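Local atomic coordinates of mRNA export factor (Human herpesvirus 1, PDB entry 4YXP), a protein that regulates viral gene expression, mediates nuclear export of intronless viral mRNAs and inhibits host splicing, the present chain being its folded, dimerizing C-terminal domain. Residues B[186-194]-B[230-238]. Numbering follows the deposited sequence.
Sequences KDIASFVFV and ACMAGLIEI
Ile188, in the first turn of helix 188-204, pushes its side chain as a knob into the hole formed by Ala230, Gly234, Leu235 and Ile238. With CG1 anti to the backbone N (chi1 -177°), the longer branch runs over Gly234, and Ile188 CD1 ends 3.6 Å from Ala230 O. On the other branch, Ile188 CG2 lies 3.8 Å from Ile238 CG2. Just before it, Asp187 N-caps the helix: OD1 takes both Ser190 N, from above the carboxylate plane, and Ser190 OG, on its anti side at 2.6 Å, while OD2 takes a weak bond from Ala189 N and shares an ordinary hydrogen bond with Tyr164 OH. Leu235 CD2 reaches Ala189 CA at 4.0 Å; Ala189 CB touches Ile238 CD1. A turn after Ile188, Val192 sets CG2 against Cys231 SG at 3.8 Å, with Leu235 CD1 also beside that methyl. Helix 112-132 also packs on Cys231 and Leu235, and Ile19 of the second subunit reaches Ile188. The segment axes approach to 9.8 Å, with 135° between their N-to-C directions; Ile188 CA and Gly234 CA are 6.1 Å apart. This apolar helix pair belongs to the CHC2-type zinc finger, where Ile238 lies about 5 Å, side chain to side chain, from the zinc ligand His242.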
loop_
_atom_site.group_PDB
_atom_site.type_symbol
_atom_site.label_atom_id
_atom_site.label_comp_id
_atom_site.label_asym_id
_atom_site.label_seq_id
_atom_site.Cartn_x
_atom_site.Cartn_y
_atom_site.Cartn_z
ATOM N N LYS B 186 -20.097 -11.842 5.237
ATOM C CA LYS B 186 -20.652 -13.086 4.707
ATOM C C LYS B 186 -19.566 -14.028 4.191
ATOM O O LYS B 186 -19.862 -15.107 3.683
ATOM C CB LYS B 186 -21.647 -12.786 3.583
ATOM C CG LYS B 186 -22.845 -11.946 4.002
ATOM C CD LYS B 186 -23.712 -12.652 5.041
ATOM C CE LYS B 186 -24.878 -11.772 5.467
ATOM N NZ LYS B 186 -25.554 -12.265 6.700
ATOM N N ASP B 187 -18.309 -13.618 4.321
ATOM C CA ASP B 187 -17.190 -14.431 3.857
ATOM C C ASP B 187 -15.898 -13.921 4.479
ATOM O O ASP B 187 -15.915 -12.969 5.259
ATOM C CB ASP B 187 -17.092 -14.403 2.328
ATOM C CG ASP B 187 -16.330 -13.192 1.815
ATOM O OD1 ASP B 187 -16.704 -12.053 2.167
ATOM O OD2 ASP B 187 -15.348 -13.384 1.070
ATOM N N ILE B 188 -14.776 -14.541 4.130
ATOM C CA ILE B 188 -13.499 -14.183 4.739
ATOM C C ILE B 188 -13.055 -12.778 4.327
ATOM O O ILE B 188 -12.506 -12.031 5.142
ATOM C CB ILE B 188 -12.409 -15.227 4.397
ATOM C CG1 ILE B 188 -11.091 -14.881 5.098
ATOM C CG2 ILE B 188 -12.194 -15.325 2.888
ATOM C CD1 ILE B 188 -11.168 -14.911 6.612
ATOM N N ALA B 189 -13.279 -12.409 3.071
ATOM C CA ALA B 189 -12.847 -11.100 2.598
ATOM C C ALA B 189 -13.587 -9.996 3.342
ATOM O O ALA B 189 -12.965 -9.064 3.856
ATOM C CB ALA B 189 -13.062 -10.967 1.100
ATOM N N SER B 190 -14.910 -10.097 3.404
ATOM C CA SER B 190 -15.701 -9.085 4.092
ATOM C C SER B 190 -15.421 -9.113 5.597
ATOM O O SER B 190 -15.456 -8.075 6.254
ATOM C CB SER B 190 -17.198 -9.278 3.817
ATOM O OG SER B 190 -17.627 -10.594 4.101
ATOM N N PHE B 191 -15.129 -10.291 6.140
ATOM C CA PHE B 191 -14.760 -10.387 7.555
ATOM C C PHE B 191 -13.509 -9.568 7.845
ATOM O O PHE B 191 -13.500 -8.710 8.735
ATOM C CB PHE B 191 -14.522 -11.841 7.977
ATOM C CG PHE B 191 -13.933 -11.973 9.357
ATOM C CD1 PHE B 191 -14.739 -11.877 10.479
ATOM C CD2 PHE B 191 -12.574 -12.167 9.530
ATOM C CE1 PHE B 191 -14.201 -11.983 11.752
ATOM C CE2 PHE B 191 -12.027 -12.275 10.801
ATOM C CZ PHE B 191 -12.841 -12.182 11.911
ATOM N N VAL B 192 -12.448 -9.839 7.094
ATOM C CA VAL B 192 -11.169 -9.186 7.322
ATOM C C VAL B 192 -11.302 -7.666 7.211
ATOM O O VAL B 192 -10.818 -6.927 8.062
ATOM C CB VAL B 192 -10.100 -9.720 6.343
ATOM C CG1 VAL B 192 -8.825 -8.880 6.405
ATOM C CG2 VAL B 192 -9.780 -11.174 6.660
ATOM N N PHE B 193 -11.964 -7.187 6.170
ATOM C CA PHE B 193 -11.972 -5.750 5.937
ATOM C C PHE B 193 -12.964 -5.013 6.837
ATOM O O PHE B 193 -12.667 -3.916 7.302
ATOM C CB PHE B 193 -12.232 -5.473 4.455
ATOM C CG PHE B 193 -11.007 -5.657 3.612
ATOM C CD1 PHE B 193 -10.065 -4.646 3.522
ATOM C CD2 PHE B 193 -10.762 -6.856 2.965
ATOM C CE1 PHE B 193 -8.914 -4.816 2.769
ATOM C CE2 PHE B 193 -9.614 -7.033 2.214
ATOM C CZ PHE B 193 -8.690 -6.012 2.115
ATOM N N VAL B 194 -14.110 -5.618 7.125
ATOM C CA VAL B 194 -15.085 -4.989 8.010
ATOM C C VAL B 194 -14.534 -4.915 9.442
ATOM O O VAL B 194 -14.638 -3.881 10.106
ATOM C CB VAL B 194 -16.433 -5.733 7.976
ATOM C CG1 VAL B 194 -17.374 -5.211 9.066
ATOM C CG2 VAL B 194 -17.085 -5.572 6.614
ATOM N N ALA B 230 -6.577 -17.537 10.122
ATOM C CA ALA B 230 -7.704 -17.572 9.189
ATOM C C ALA B 230 -7.586 -16.514 8.098
ATOM O O ALA B 230 -8.085 -16.716 6.990
ATOM C CB ALA B 230 -9.015 -17.400 9.940
ATOM N N CYS B 231 -6.948 -15.388 8.410
ATOM C CA CYS B 231 -6.794 -14.309 7.430
ATOM C C CYS B 231 -5.886 -14.758 6.295
ATOM O O CYS B 231 -6.216 -14.601 5.119
ATOM C CB CYS B 231 -6.221 -13.046 8.079
ATOM S SG CYS B 231 -7.299 -12.247 9.286
ATOM N N MET B 232 -4.738 -15.317 6.661
ATOM C CA MET B 232 -3.778 -15.816 5.690
ATOM C C MET B 232 -4.322 -17.016 4.912
ATOM O O MET B 232 -4.288 -17.033 3.680
ATOM C CB MET B 232 -2.477 -16.199 6.390
ATOM C CG MET B 232 -1.406 -16.737 5.458
ATOM S SD MET B 232 0.115 -17.137 6.327
ATOM C CE MET B 232 0.696 -15.499 6.766
ATOM N N ALA B 233 -4.816 -18.022 5.624
ATOM C CA ALA B 233 -5.309 -19.229 4.967
ATOM C C ALA B 233 -6.513 -18.908 4.086
ATOM O O ALA B 233 -6.623 -19.394 2.958
ATOM C CB ALA B 233 -5.675 -20.284 5.997
ATOM N N GLY B 234 -7.408 -18.079 4.608
ATOM C CA GLY B 234 -8.655 -17.777 3.936
ATOM C C GLY B 234 -8.493 -16.950 2.676
ATOM O O GLY B 234 -9.126 -17.226 1.660
ATOM N N LEU B 235 -7.644 -15.932 2.736
ATOM C CA LEU B 235 -7.473 -15.033 1.603
ATOM C C LEU B 235 -6.606 -15.672 0.526
ATOM O O LEU B 235 -6.833 -15.454 -0.662
ATOM C CB LEU B 235 -6.878 -13.703 2.064
ATOM C CG LEU B 235 -7.840 -12.824 2.870
ATOM C CD1 LEU B 235 -7.139 -11.571 3.358
ATOM C CD2 LEU B 235 -9.082 -12.448 2.059
ATOM N N ILE B 236 -5.630 -16.476 0.928
ATOM C CA ILE B 236 -4.873 -17.259 -0.044
ATOM C C ILE B 236 -5.820 -18.206 -0.781
ATOM O O ILE B 236 -5.657 -18.447 -1.976
ATOM C CB ILE B 236 -3.723 -18.034 0.625
ATOM C CG1 ILE B 236 -2.639 -17.062 1.091
ATOM C CG2 ILE B 236 -3.128 -19.067 -0.343
ATOM C CD1 ILE B 236 -1.550 -17.705 1.926
ATOM N N GLU B 237 -6.806 -18.747 -0.069
ATOM C CA GLU B 237 -7.715 -19.719 -0.669
ATOM C C GLU B 237 -8.583 -19.091 -1.758
ATOM O O GLU B 237 -8.724 -19.663 -2.837
ATOM C CB GLU B 237 -8.614 -20.364 0.393
ATOM C CG GLU B 237 -9.583 -21.390 -0.196
ATOM C CD GLU B 237 -10.293 -22.221 0.856
ATOM O OE1 GLU B 237 -10.586 -21.691 1.948
ATOM O OE2 GLU B 237 -10.560 -23.412 0.586
ATOM N N ILE B 238 -9.167 -17.926 -1.489
ATOM C CA ILE B 238 -10.104 -17.342 -2.445
ATOM C C ILE B 238 -9.350 -16.820 -3.666
ATOM O O ILE B 238 -9.902 -16.780 -4.764
ATOM C CB ILE B 238 -10.971 -16.235 -1.801
ATOM C CG1 ILE B 238 -10.127 -15.043 -1.345
ATOM C CG2 ILE B 238 -11.769 -16.805 -0.640
ATOM C CD1 ILE B 238 -10.961 -13.839 -0.933
#